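Local coordinates for SMI1/KNR4 family protein (Pseudomonas syringae pv. tomato, PDB 2PAG), which is of unknown function but belongs to the SMI1/KNR4 (SUKH) family and binds calcium ions, at residues 3-8 with 46-51; 60-65 with 69-74; 77-82 with 87-92; 98-103 with 122-127. All blocks are in the same frame, centred on the assembly; numbering follows the deposited sequence.

Interaction 1. Residues 3-8 with 46-51; sequences EVIEQL and LLTVSD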
loop_
_atom_site.group_PDB
_atom_site.type_symbol
_atom_site.label_atom_id
_atom_site.label_comp_id
_atom_site.label_asym_id
_atom_site.label_seq_id
_atom_site.Cartn_x
_atom_site.Cartn_y
_atom_site.Cartn_z
ATOM N N GLU A 3 5.733 -12.040 -12.922
ATOM C CA GLU A 3 5.051 -11.343 -14.010
ATOM C C GLU A 3 4.551 -9.960 -13.614
ATOM O O GLU A 3 4.858 -8.961 -14.266
ATOM C CB GLU A 3 3.849 -12.167 -14.478
ATOM C CG GLU A 3 4.192 -13.455 -15.196
ATOM C CD GLU A 3 4.560 -13.219 -16.641
ATOM O OE1 GLU A 3 5.616 -12.601 -16.896
ATOM O OE2 GLU A 3 3.782 -13.647 -17.522
ATOM N N VAL A 4 3.745 -9.915 -12.556
ATOM C CA VAL A 4 3.169 -8.665 -12.082
ATOM C C VAL A 4 4.243 -7.679 -11.630
ATOM O O VAL A 4 4.168 -6.485 -11.933
ATOM C CB VAL A 4 2.172 -8.931 -10.927
ATOM C CG1 VAL A 4 1.525 -7.631 -10.473
ATOM C CG2 VAL A 4 1.110 -9.916 -11.390
ATOM N N ILE A 5 5.254 -8.177 -10.922
ATOM C CA ILE A 5 6.319 -7.301 -10.453
ATOM C C ILE A 5 7.003 -6.664 -11.657
ATOM O O ILE A 5 7.205 -5.448 -11.690
ATOM C CB ILE A 5 7.354 -8.066 -9.596
ATOM C CG1 ILE A 5 6.703 -8.492 -8.276
ATOM C CG2 ILE A 5 8.575 -7.181 -9.338
ATOM C CD1 ILE A 5 7.595 -9.318 -7.386
ATOM N N GLU A 6 7.335 -7.479 -12.654
ATOM C CA GLU A 6 7.981 -6.969 -13.866
ATOM C C GLU A 6 7.126 -5.901 -14.542
ATOM O O GLU A 6 7.638 -4.862 -14.967
ATOM C CB GLU A 6 8.250 -8.120 -14.852
ATOM C CG GLU A 6 8.697 -7.677 -16.257
ATOM C CD GLU A 6 8.914 -8.848 -17.221
ATOM O OE1 GLU A 6 8.236 -9.888 -17.084
ATOM O OE2 GLU A 6 9.756 -8.726 -18.129
ATOM N N GLN A 7 5.823 -6.159 -14.631
ATOM C CA GLN A 7 4.894 -5.231 -15.259
ATOM C C GLN A 7 4.955 -3.868 -14.575
ATOM O O GLN A 7 5.024 -2.832 -15.234
ATOM C CB GLN A 7 3.470 -5.786 -15.182
ATOM C CG GLN A 7 2.496 -5.146 -16.158
ATOM C CD GLN A 7 1.076 -5.657 -15.982
ATOM O OE1 GLN A 7 0.857 -6.846 -15.737
ATOM N NE2 GLN A 7 0.102 -4.762 -16.116
ATOM N N LEU A 8 4.927 -3.866 -13.248
ATOM C CA LEU A 8 4.984 -2.611 -12.509
ATOM C C LEU A 8 6.329 -1.910 -12.659
ATOM O O LEU A 8 6.386 -0.709 -12.938
ATOM C CB LEU A 8 4.698 -2.852 -11.024
ATOM C CG LEU A 8 3.232 -2.933 -10.603
ATOM C CD1 LEU A 8 3.157 -3.388 -9.155
ATOM C CD2 LEU A 8 2.566 -1.572 -10.786
ATOM N N LEU A 46 5.665 -4.133 -0.488
ATOM C CA LEU A 46 6.472 -2.994 -0.070
ATOM C C LEU A 46 7.962 -3.171 -0.380
ATOM O O LEU A 46 8.645 -2.217 -0.764
ATOM C CB LEU A 46 6.280 -2.746 1.425
ATOM C CG LEU A 46 4.873 -2.302 1.837
ATOM C CD1 LEU A 46 4.785 -2.231 3.352
ATOM C CD2 LEU A 46 4.552 -0.944 1.216
ATOM N N LEU A 47 8.461 -4.392 -0.234
ATOM C CA LEU A 47 9.877 -4.662 -0.476
ATOM C C LEU A 47 10.262 -4.799 -1.942
ATOM O O LEU A 47 11.451 -4.778 -2.270
ATOM C CB LEU A 47 10.295 -5.934 0.269
ATOM C CG LEU A 47 10.280 -5.869 1.797
ATOM C CD1 LEU A 47 10.308 -7.275 2.383
ATOM C CD2 LEU A 47 11.471 -5.047 2.284
ATOM N N THR A 48 9.273 -4.921 -2.823
ATOM C CA THR A 48 9.553 -5.110 -4.242
ATOM C C THR A 48 9.072 -4.048 -5.222
ATOM O O THR A 48 9.679 -3.870 -6.280
ATOM C CB THR A 48 8.988 -6.458 -4.721
ATOM O OG1 THR A 48 7.559 -6.459 -4.596
ATOM C CG2 THR A 48 9.543 -7.574 -3.882
ATOM N N VAL A 49 7.991 -3.344 -4.898
ATOM C CA VAL A 49 7.476 -2.344 -5.828
ATOM C C VAL A 49 7.041 -0.996 -5.247
ATOM O O VAL A 49 6.485 -0.175 -5.974
ATOM C CB VAL A 49 6.291 -2.923 -6.649
ATOM C CG1 VAL A 49 6.752 -4.139 -7.437
ATOM C CG2 VAL A 49 5.142 -3.315 -5.738
ATOM N N SER A 50 7.307 -0.744 -3.963
ATOM C CA SER A 50 6.872 0.526 -3.381
ATOM C C SER A 50 7.664 1.748 -3.850
ATOM O O SER A 50 7.417 2.867 -3.385
ATOM C CB SER A 50 6.830 0.461 -1.840
ATOM O OG SER A 50 8.107 0.342 -1.237
ATOM N N ASP A 51 8.611 1.543 -4.765
ATOM C CA ASP A 51 9.370 2.666 -5.316
ATOM C C ASP A 51 8.804 3.005 -6.694
ATOM O O ASP A 51 9.314 3.882 -7.398
ATOM C CB ASP A 51 10.860 2.316 -5.425
ATOM C CG ASP A 51 11.127 1.161 -6.372
ATOM O OD1 ASP A 51 10.274 0.256 -6.468
ATOM O OD2 ASP A 51 12.208 1.146 -7.010
#

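Interaction 2. Residues 60-65 with 69-74; sequences VTVTDP and TYLPEV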
loop_
_atom_site.group_PDB
_atom_site.type_symbol
_atom_site.label_atom_id
_atom_site.label_comp_id
_atom_site.label_asym_id
_atom_site.label_seq_id
_atom_site.Cartn_x
_atom_site.Cartn_y
_atom_site.Cartn_z
ATOM N N VAL A 60 0.857 3.295 -0.580
ATOM C CA VAL A 60 1.661 3.660 0.572
ATOM C C VAL A 60 3.137 3.314 0.421
ATOM O O VAL A 60 3.524 2.394 -0.324
ATOM C CB VAL A 60 1.126 3.009 1.867
ATOM C CG1 VAL A 60 -0.297 3.487 2.141
ATOM C CG2 VAL A 60 1.176 1.493 1.759
ATOM N N THR A 61 3.955 4.089 1.125
ATOM C CA THR A 61 5.402 3.935 1.124
ATOM C C THR A 61 5.909 4.002 2.563
ATOM O O THR A 61 5.172 4.378 3.472
ATOM C CB THR A 61 6.068 5.057 0.307
ATOM O OG1 THR A 61 5.681 6.337 0.834
ATOM C CG2 THR A 61 5.653 4.960 -1.153
ATOM N N VAL A 62 7.170 3.641 2.771
ATOM C CA VAL A 62 7.719 3.674 4.120
ATOM C C VAL A 62 9.111 4.285 4.229
ATOM O O VAL A 62 9.692 4.289 5.313
ATOM C CB VAL A 62 7.793 2.249 4.722
ATOM C CG1 VAL A 62 6.412 1.611 4.740
ATOM C CG2 VAL A 62 8.768 1.394 3.920
ATOM N N THR A 63 9.631 4.825 3.129
ATOM C CA THR A 63 10.988 5.376 3.118
ATOM C C THR A 63 11.138 6.891 3.229
ATOM O O THR A 63 12.249 7.392 3.431
ATOM C CB THR A 63 11.747 4.918 1.855
ATOM O OG1 THR A 63 11.066 5.403 0.690
ATOM C CG2 THR A 63 11.822 3.388 1.797
ATOM N N ASP A 64 10.042 7.625 3.084
ATOM C CA ASP A 64 10.097 9.085 3.189
ATOM C C ASP A 64 9.043 9.594 4.173
ATOM O O ASP A 64 7.881 9.780 3.820
ATOM C CB ASP A 64 9.885 9.723 1.809
ATOM C CG ASP A 64 9.815 11.243 1.867
ATOM O OD1 ASP A 64 10.165 11.818 2.918
ATOM O OD2 ASP A 64 9.414 11.862 0.853
ATOM N N PRO A 65 9.440 9.829 5.432
ATOM C CA PRO A 65 8.503 10.316 6.450
ATOM C C PRO A 65 7.789 11.629 6.122
ATOM O O PRO A 65 6.812 11.987 6.785
ATOM C CB PRO A 65 9.375 10.417 7.706
ATOM C CG PRO A 65 10.763 10.623 7.151
ATOM C CD PRO A 65 10.793 9.668 5.992
ATOM N N THR A 69 2.268 9.728 1.331
ATOM C CA THR A 69 1.921 8.314 1.271
ATOM C C THR A 69 2.628 7.524 2.373
ATOM O O THR A 69 2.501 6.302 2.445
ATOM C CB THR A 69 2.280 7.673 -0.089
ATOM O OG1 THR A 69 3.685 7.817 -0.346
ATOM C CG2 THR A 69 1.481 8.326 -1.212
ATOM N N TYR A 70 3.367 8.223 3.227
ATOM C CA TYR A 70 4.090 7.591 4.334
ATOM C C TYR A 70 3.109 6.772 5.176
ATOM O O TYR A 70 2.211 7.321 5.814
ATOM C CB TYR A 70 4.768 8.674 5.180
ATOM C CG TYR A 70 5.692 8.142 6.243
ATOM C CD1 TYR A 70 6.700 7.232 5.927
ATOM C CD2 TYR A 70 5.569 8.555 7.567
ATOM C CE1 TYR A 70 7.566 6.746 6.911
ATOM C CE2 TYR A 70 6.427 8.074 8.556
ATOM C CZ TYR A 70 7.421 7.174 8.223
ATOM O OH TYR A 70 8.272 6.720 9.208
ATOM N N LEU A 71 3.305 5.454 5.207
ATOM C CA LEU A 71 2.383 4.561 5.909
ATOM C C LEU A 71 1.911 4.956 7.309
ATOM O O LEU A 71 0.709 4.922 7.584
ATOM C CB LEU A 71 2.943 3.131 5.932
ATOM C CG LEU A 71 1.991 2.016 6.389
ATOM C CD1 LEU A 71 0.663 2.092 5.622
ATOM C CD2 LEU A 71 2.652 0.662 6.159
ATOM N N PRO A 72 2.831 5.329 8.214
ATOM C CA PRO A 72 2.361 5.701 9.552
ATOM C C PRO A 72 1.386 6.876 9.536
ATOM O O PRO A 72 0.420 6.890 10.301
ATOM C CB PRO A 72 3.655 6.017 10.296
ATOM C CG PRO A 72 4.642 5.088 9.644
ATOM C CD PRO A 72 4.303 5.266 8.176
ATOM N N GLU A 73 1.642 7.861 8.677
ATOM C CA GLU A 73 0.752 9.017 8.581
ATOM C C GLU A 73 -0.566 8.645 7.903
ATOM O O GLU A 73 -1.625 9.129 8.297
ATOM C CB GLU A 73 1.422 10.166 7.817
ATOM C CG GLU A 73 2.645 10.773 8.504
ATOM C CD GLU A 73 2.304 11.685 9.680
ATOM O OE1 GLU A 73 3.249 12.231 10.292
ATOM O OE2 GLU A 73 1.106 11.866 9.993
ATOM N N VAL A 74 -0.504 7.799 6.877
ATOM C CA VAL A 74 -1.717 7.372 6.186
ATOM C C VAL A 74 -2.603 6.566 7.151
ATOM O O VAL A 74 -3.826 6.698 7.146
ATOM C CB VAL A 74 -1.381 6.510 4.930
ATOM C CG1 VAL A 74 -2.648 5.959 4.313
ATOM C CG2 VAL A 74 -0.650 7.359 3.896
HETATM O O HOH W 1 6.205 12.237 9.224
#

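Interaction 3. Residues 77-82 with 87-92; sequences TAWDLG and LIPICQ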
loop_
_atom_site.group_PDB
_atom_site.type_symbol
_atom_site.label_atom_id
_atom_site.label_comp_id
_atom_site.label_asym_id
_atom_site.label_seq_id
_atom_site.Cartn_x
_atom_site.Cartn_y
_atom_site.Cartn_z
ATOM N N THR A 77 -4.343 8.917 9.680
ATOM C CA THR A 77 -5.431 9.627 9.013
ATOM C C THR A 77 -6.625 8.714 8.757
ATOM O O THR A 77 -7.766 9.079 9.037
ATOM C CB THR A 77 -4.969 10.222 7.672
ATOM O OG1 THR A 77 -3.934 11.191 7.904
ATOM C CG2 THR A 77 -6.139 10.883 6.955
ATOM N N ALA A 78 -6.360 7.523 8.235
ATOM C CA ALA A 78 -7.423 6.572 7.929
ATOM C C ALA A 78 -8.139 6.061 9.179
ATOM O O ALA A 78 -9.368 6.014 9.222
ATOM C CB ALA A 78 -6.850 5.391 7.128
ATOM N N TRP A 79 -7.375 5.680 10.197
ATOM C CA TRP A 79 -7.979 5.171 11.417
ATOM C C TRP A 79 -8.786 6.259 12.119
ATOM O O TRP A 79 -9.830 5.975 12.704
ATOM C CB TRP A 79 -6.902 4.594 12.346
ATOM C CG TRP A 79 -6.265 3.352 11.791
ATOM C CD1 TRP A 79 -6.853 2.421 10.981
ATOM C CD2 TRP A 79 -4.934 2.888 12.037
ATOM N NE1 TRP A 79 -5.967 1.400 10.709
ATOM C CE2 TRP A 79 -4.782 1.662 11.344
ATOM C CE3 TRP A 79 -3.854 3.385 12.775
ATOM C CZ2 TRP A 79 -3.590 0.927 11.372
ATOM C CZ3 TRP A 79 -2.669 2.654 12.802
ATOM C CH2 TRP A 79 -2.547 1.438 12.105
ATOM N N ASP A 80 -8.312 7.500 12.060
ATOM C CA ASP A 80 -9.048 8.596 12.683
ATOM C C ASP A 80 -10.315 8.886 11.889
ATOM O O ASP A 80 -11.309 9.351 12.450
ATOM C CB ASP A 80 -8.198 9.875 12.760
ATOM C CG ASP A 80 -7.361 9.951 14.025
ATOM O OD1 ASP A 80 -7.755 9.338 15.042
ATOM O OD2 ASP A 80 -6.317 10.640 14.009
ATOM N N LEU A 81 -10.275 8.608 10.586
ATOM C CA LEU A 81 -11.421 8.847 9.714
ATOM C C LEU A 81 -12.484 7.758 9.847
ATOM O O LEU A 81 -13.623 7.943 9.413
ATOM C CB LEU A 81 -10.962 8.951 8.254
ATOM C CG LEU A 81 -12.010 9.362 7.217
ATOM C CD1 LEU A 81 -12.502 10.769 7.528
ATOM C CD2 LEU A 81 -11.415 9.310 5.815
ATOM N N GLY A 82 -12.117 6.624 10.443
ATOM C CA GLY A 82 -13.082 5.549 10.616
ATOM C C GLY A 82 -12.655 4.156 10.177
ATOM O O GLY A 82 -13.340 3.174 10.463
ATOM N N LEU A 87 -7.303 -3.017 10.015
ATOM C CA LEU A 87 -7.031 -2.934 8.580
ATOM C C LEU A 87 -5.899 -1.948 8.325
ATOM O O LEU A 87 -5.913 -0.831 8.852
ATOM C CB LEU A 87 -8.287 -2.467 7.832
ATOM C CG LEU A 87 -9.554 -3.315 7.975
ATOM C CD1 LEU A 87 -10.659 -2.733 7.085
ATOM C CD2 LEU A 87 -9.250 -4.763 7.583
ATOM N N ILE A 88 -4.923 -2.355 7.515
ATOM C CA ILE A 88 -3.795 -1.483 7.191
ATOM C C ILE A 88 -3.936 -0.951 5.771
ATOM O O ILE A 88 -3.943 -1.720 4.809
ATOM C CB ILE A 88 -2.447 -2.225 7.274
ATOM C CG1 ILE A 88 -2.272 -2.851 8.656
ATOM C CG2 ILE A 88 -1.307 -1.250 6.988
ATOM C CD1 ILE A 88 -1.059 -3.762 8.756
ATOM N N PRO A 89 -4.029 0.376 5.615
ATOM C CA PRO A 89 -4.168 0.932 4.265
ATOM C C PRO A 89 -3.019 0.598 3.332
ATOM O O PRO A 89 -1.858 0.605 3.736
ATOM C CB PRO A 89 -4.252 2.435 4.514
ATOM C CG PRO A 89 -4.883 2.514 5.861
ATOM C CD PRO A 89 -4.177 1.429 6.635
ATOM N N ILE A 90 -3.348 0.284 2.083
ATOM C CA ILE A 90 -2.319 0.030 1.093
ATOM C C ILE A 90 -2.387 1.176 0.087
ATOM O O ILE A 90 -1.397 1.503 -0.556
ATOM C CB ILE A 90 -2.486 -1.351 0.378
ATOM C CG1 ILE A 90 -1.403 -1.488 -0.694
ATOM C CG2 ILE A 90 -3.879 -1.484 -0.266
ATOM C CD1 ILE A 90 -1.302 -2.876 -1.308
ATOM N N CYS A 91 -3.549 1.811 -0.039
ATOM C CA CYS A 91 -3.641 2.920 -0.977
ATOM C C CYS A 91 -4.842 3.823 -0.770
ATOM O O CYS A 91 -5.981 3.369 -0.743
ATOM C CB CYS A 91 -3.648 2.392 -2.415
ATOM S SG CYS A 91 -3.583 3.681 -3.687
ATOM N N GLN A 92 -4.569 5.114 -0.623
ATOM C CA GLN A 92 -5.633 6.096 -0.463
ATOM C C GLN A 92 -6.226 6.405 -1.843
ATOM O O GLN A 92 -5.523 6.367 -2.856
ATOM C CB GLN A 92 -5.064 7.378 0.144
ATOM C CG GLN A 92 -6.120 8.409 0.512
ATOM C CD GLN A 92 -5.514 9.721 0.967
ATOM O OE1 GLN A 92 -4.394 9.755 1.486
ATOM N NE2 GLN A 92 -6.261 10.816 0.791
#

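Interaction 4. Residues 98-103 with 122-127; sequences YCVEED and ESVWHW. With CA (calcium ion), chain B; CA (calcium ion), chain C.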
loop_
_atom_site.group_PDB
_atom_site.type_symbol
_atom_site.label_atom_id
_atom_site.label_comp_id
_atom_site.label_asym_id
_atom_site.label_seq_id
_atom_site.Cartn_x
_atom_site.Cartn_y
_atom_site.Cartn_z
ATOM N N TYR A 98 -8.014 1.652 0.211
ATOM C CA TYR A 98 -7.886 0.226 -0.068
ATOM C C TYR A 98 -7.057 -0.200 1.143
ATOM O O TYR A 98 -6.006 0.383 1.417
ATOM C CB TYR A 98 -7.122 0.000 -1.375
ATOM C CG TYR A 98 -7.925 0.353 -2.609
ATOM C CD1 TYR A 98 -8.895 -0.517 -3.104
ATOM C CD2 TYR A 98 -7.712 1.554 -3.284
ATOM C CE1 TYR A 98 -9.636 -0.206 -4.249
ATOM C CE2 TYR A 98 -8.451 1.877 -4.434
ATOM C CZ TYR A 98 -9.405 0.989 -4.906
ATOM O OH TYR A 98 -10.115 1.292 -6.046
ATOM N N CYS A 99 -7.555 -1.177 1.895
ATOM C CA CYS A 99 -6.874 -1.641 3.104
ATOM C C CYS A 99 -6.692 -3.140 3.096
ATOM O O CYS A 99 -7.453 -3.864 2.453
ATOM C CB CYS A 99 -7.678 -1.262 4.345
ATOM S SG CYS A 99 -8.162 0.472 4.434
ATOM N N VAL A 100 -5.714 -3.606 3.865
ATOM C CA VAL A 100 -5.403 -5.023 3.919
ATOM C C VAL A 100 -5.724 -5.669 5.260
ATOM O O VAL A 100 -5.343 -5.164 6.326
ATOM C CB VAL A 100 -3.923 -5.244 3.594
ATOM C CG1 VAL A 100 -3.646 -6.720 3.373
ATOM C CG2 VAL A 100 -3.554 -4.440 2.351
ATOM N N GLU A 101 -6.441 -6.789 5.188
ATOM C CA GLU A 101 -6.817 -7.556 6.367
ATOM C C GLU A 101 -5.588 -8.306 6.859
ATOM O O GLU A 101 -4.581 -8.412 6.148
ATOM C CB GLU A 101 -7.899 -8.584 6.029
ATOM C CG GLU A 101 -9.241 -8.034 5.627
ATOM C CD GLU A 101 -10.311 -9.108 5.700
ATOM O OE1 GLU A 101 -10.039 -10.246 5.255
ATOM O OE2 GLU A 101 -11.417 -8.819 6.203
ATOM N N GLU A 102 -5.675 -8.839 8.074
ATOM C CA GLU A 102 -4.561 -9.579 8.648
ATOM C C GLU A 102 -4.191 -10.792 7.801
ATOM O O GLU A 102 -3.014 -11.164 7.733
ATOM C CB GLU A 102 -4.907 -9.983 10.084
ATOM C CG GLU A 102 -5.330 -8.780 10.922
ATOM C CD GLU A 102 -5.632 -9.124 12.367
ATOM O OE1 GLU A 102 -4.696 -9.534 13.091
ATOM O OE2 GLU A 102 -6.807 -8.980 12.777
ATOM N N ASP A 103 -5.179 -11.395 7.137
ATOM C CA ASP A 103 -4.911 -12.554 6.294
ATOM C C ASP A 103 -4.575 -12.200 4.850
ATOM O O ASP A 103 -4.466 -13.083 3.997
ATOM C CB ASP A 103 -6.071 -13.572 6.336
ATOM C CG ASP A 103 -7.388 -13.024 5.790
ATOM O OD1 ASP A 103 -7.387 -12.038 5.028
ATOM O OD2 ASP A 103 -8.438 -13.619 6.114
ATOM N N GLU A 122 -8.331 -10.869 -3.621
ATOM C CA GLU A 122 -7.726 -11.980 -2.893
ATOM C C GLU A 122 -6.370 -11.707 -2.266
ATOM O O GLU A 122 -6.019 -12.331 -1.267
ATOM C CB GLU A 122 -7.606 -13.213 -3.793
ATOM C CG GLU A 122 -8.928 -13.849 -4.210
ATOM C CD GLU A 122 -9.785 -12.940 -5.065
ATOM O OE1 GLU A 122 -9.225 -12.186 -5.889
ATOM O OE2 GLU A 122 -11.030 -12.996 -4.920
ATOM N N SER A 123 -5.607 -10.795 -2.858
ATOM C CA SER A 123 -4.282 -10.454 -2.351
ATOM C C SER A 123 -3.865 -9.084 -2.849
ATOM O O SER A 123 -4.492 -8.514 -3.757
ATOM C CB SER A 123 -3.242 -11.474 -2.823
ATOM O OG SER A 123 -2.890 -11.235 -4.181
ATOM N N VAL A 124 -2.794 -8.560 -2.256
ATOM C CA VAL A 124 -2.271 -7.263 -2.650
ATOM C C VAL A 124 -1.810 -7.316 -4.104
ATOM O O VAL A 124 -1.842 -6.309 -4.813
ATOM C CB VAL A 124 -1.091 -6.852 -1.747
ATOM C CG1 VAL A 124 -0.323 -5.715 -2.374
ATOM C CG2 VAL A 124 -1.613 -6.458 -0.372
ATOM N N TRP A 125 -1.379 -8.494 -4.552
ATOM C CA TRP A 125 -0.939 -8.623 -5.933
ATOM C C TRP A 125 -2.132 -8.599 -6.898
ATOM O O TRP A 125 -2.010 -8.110 -8.025
ATOM C CB TRP A 125 -0.091 -9.886 -6.098
ATOM C CG TRP A 125 1.255 -9.739 -5.427
ATOM C CD1 TRP A 125 1.774 -10.523 -4.437
ATOM C CD2 TRP A 125 2.236 -8.722 -5.686
ATOM N NE1 TRP A 125 3.014 -10.059 -4.060
ATOM C CE2 TRP A 125 3.321 -8.953 -4.812
ATOM C CE3 TRP A 125 2.303 -7.639 -6.571
ATOM C CZ2 TRP A 125 4.462 -8.139 -4.799
ATOM C CZ3 TRP A 125 3.436 -6.827 -6.559
ATOM C CH2 TRP A 125 4.500 -7.086 -5.675
ATOM N N HIS A 126 -3.283 -9.111 -6.467
ATOM C CA HIS A 126 -4.480 -9.060 -7.312
ATOM C C HIS A 126 -4.863 -7.594 -7.442
ATOM O O HIS A 126 -5.253 -7.122 -8.512
ATOM C CB HIS A 126 -5.652 -9.808 -6.674
ATOM C CG HIS A 126 -5.559 -11.293 -6.788
ATOM N ND1 HIS A 126 -4.740 -12.054 -5.983
ATOM C CD2 HIS A 126 -6.183 -12.161 -7.620
ATOM C CE1 HIS A 126 -4.864 -13.327 -6.311
ATOM N NE2 HIS A 126 -5.735 -13.419 -7.302
ATOM N N TRP A 127 -4.756 -6.876 -6.331
ATOM C CA TRP A 127 -5.076 -5.458 -6.319
ATOM C C TRP A 127 -4.107 -4.683 -7.217
ATOM O O TRP A 127 -4.518 -3.800 -7.968
ATOM C CB TRP A 127 -4.994 -4.913 -4.893
ATOM C CG TRP A 127 -5.266 -3.446 -4.820
ATOM C CD1 TRP A 127 -6.490 -2.836 -4.794
ATOM C CD2 TRP A 127 -4.296 -2.395 -4.874
ATOM N NE1 TRP A 127 -6.339 -1.468 -4.838
ATOM C CE2 TRP A 127 -5.001 -1.172 -4.885
ATOM C CE3 TRP A 127 -2.895 -2.369 -4.919
ATOM C CZ2 TRP A 127 -4.351 0.067 -4.940
ATOM C CZ3 TRP A 127 -2.251 -1.140 -4.976
ATOM C CH2 TRP A 127 -2.982 0.062 -4.985
HETATM CA CA CA B . -9.814 -12.224 4.564
HETATM CA CA CA C . -9.706 -15.099 7.430
HETATM O O HOH W 2 -9.997 -12.931 8.814
HETATM O O HOH W 3 -9.436 -16.472 5.468
HETATM O O HOH W 4 -7.450 -16.696 7.122
HETATM O O HOH W 5 -8.053 -15.329 9.251
#

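Interaction 1. Residues 3-8 with 46-51
Ile5 and Leu8 of helix 2-11 pack against Thr48 and Val49 at the C-terminal end of helix 40-49. This is a small helix-helix contact in the helical part of the SMI1/KNR4 fold. The backbones come closest at Ile5 and Val49, whose CA atoms are 6.9 Å apart.

The contact is mainly apolar. Ile5 and Leu8 lie one turn apart, and both reach Val49. The branch methyl CG2 of Ile5 meets Val49 CG1 at 4.0 Å. Leu8 comes in at about a right angle to Val49, and its CD1 rests against Val49 CG2 at 4.0 Å. With Val49 CG1 opposite the carbonyl carbon (chi1 -60°), that methyl touches both Ile5 CG2 and Leu8 CD1. Trp125 of helix 124-132 covers Ile5, Thr48 and Val49, so the contact continues into a third helix.

The hydroxyls of Thr48 and Ser50 bond to carbonyls four residues back. Thr48 OG1 is hydrogen-bonded to the carbonyl O of Glu44. Ser50 OG does the same for Leu46 O at 2.7 Å, on a lone pair in the carbonyl plane. Arg9 of helix 2-11 reaches Thr48 O by a hydrogen bond and Asp51, in the loop after helix 40-49, by a salt bridge. Ile5 also crosses Thr48 at about a right angle, its CD1 4.0 Å from Thr48 OG1.

Interaction 2. Residues 60-65 with 69-74
The ring of Tyr70 lies flat between two prolines. Pro65 CA sits over the centre of one face in a CH-pi contact, 3.4 Å from the ring centroid and 5° off the ring normal. Pro72 CD covers the opposite face. With CG anti to the backbone N (chi1 -172°), the ring reaches back to Pro65. The carbonyl O of Val62 lies at the ring edge, 3.6 Å from Tyr70 CE1.

Thr61 and Thr69 cross obliquely. Thr61 OG1 and Thr69 OG1 share a hydrogen bond of 2.8 Å; either could donate. Thr69 OG1 has a second partner in Ser67.

Val62 and Leu71 lie side by side and point the same way. Val60 slants across Leu71, with Val60 CG1 3.9 Å from Leu71 CD1.

The backbones pair at Thr61. Thr61 N donates to Thr69 O at 3.0 Å, from above the carbonyl plane. Thr61 O accepts from Leu71 N at 2.8 Å, nearly in line with the C=O bond. Together the two bonds make a single beta bridge of Thr61 with Tyr70, which is the N-cap residue of helix 71-81; the bridge closes the loop leading into that helix.

Interaction 3. Residues 77-82 with 87-92
This contact belongs to a helix-to-strand connection, in which the last turns of helix 71-81 pack on the start of the antiparallel sheet at strand 88-93. A short loop joins the two elements. Ala78 points toward the strand; Trp79 leaves the helix to one side and its indole end swings in.

One hydrogen bond crosses the contact. Trp79 NE1 donates to the carbonyl O of Leu87 at 2.9 Å, with an N-H...O angle of 160°. The oxygen lies in the plane of the indole, at its edge, and the N-H comes in almost straight on the carbonyl. Trp79 holds CG beside its backbone N (chi1 -67°), which carries the indole across to the strand. The bond gives the indole N-H a partner and should restrict the rotation of the ring. Arg85, in the connecting loop, makes a cation-pi contact with the same indole.

The Leu87 side chain touches Glu101, a calcium ligand, so the strand entry lies close to the metal site. Further along, Ile90 and Cys91 both face Tyr98 in a classic beta bulge. The strand turns a corner there.

The second part of the contact is apolar and buried. Pro89 lies directly across from the methyl of Ala78. Ala78 CB meets Pro89 CG, a ring carbon, at 3.7 Å.

Interaction 4. Residues 98-103 with 122-127
Here helix 124-132 packs against strand 96-100 of the antiparallel sheet, just before the calcium-binding residues of this SMI1/KNR4 family protein. Tyr98 and Val100 are two residues apart on the strand and point toward the helix.

Trp127 NE1 lies over one face of the Tyr98 ring, displaced toward its rim, 3.2 Å from Tyr98 CD1. The Tyr98 ring and the five-membered ring of Trp127 are inclined at 56°, neither stacked nor perpendicular. A chi1 of 178° extends the Trp127 side chain from the helix to the tyrosine. Trp121 meets both rings. One turn earlier in the helix, Val124 CG2 touches Val100 CG2 at 3.9 Å.

Ser123 is the N-cap residue. Its OG accepts a weak bond from Trp125 N and shares a 2.7 Å hydrogen bond with His126 ND1.

Beyond the strand, the chain binds two calcium ions. The first is held by Glu101 through one oxygen, OE1, at 2.1 Å, by both carboxylate oxygens of Asp103, and by Thr105. The second is bound by four waters and Asp103. The carboxylate therefore bridges the two ions: Asp103 OD2 is 2.5 Å from the first calcium and 2.4 Å from the second.

In the fold
The four contacts follow one another along the chain, each closing before the next opens. Interactions 1 and 2, about 17 Å between centres, touch where Ser50 and Leu46 pack on Val60 and Thr61. Interactions 2 and 3 share helix 71-81, with centres about 12 Å apart. Interactions 3 and 4 are joined through the sheet, where strands 88-93 and 96-100 are neighbours; their centres are about 13 Å apart. Interactions 1 and 4, about 15 Å between centres, meet where Trp125 packs on helices 2-11 and 40-49. Interactions 1 and 3 are farthest apart, at about 22 Å. Helices and sheet thus form one continuous body, with calcium ligands carried by segment 98-103 of interaction 4.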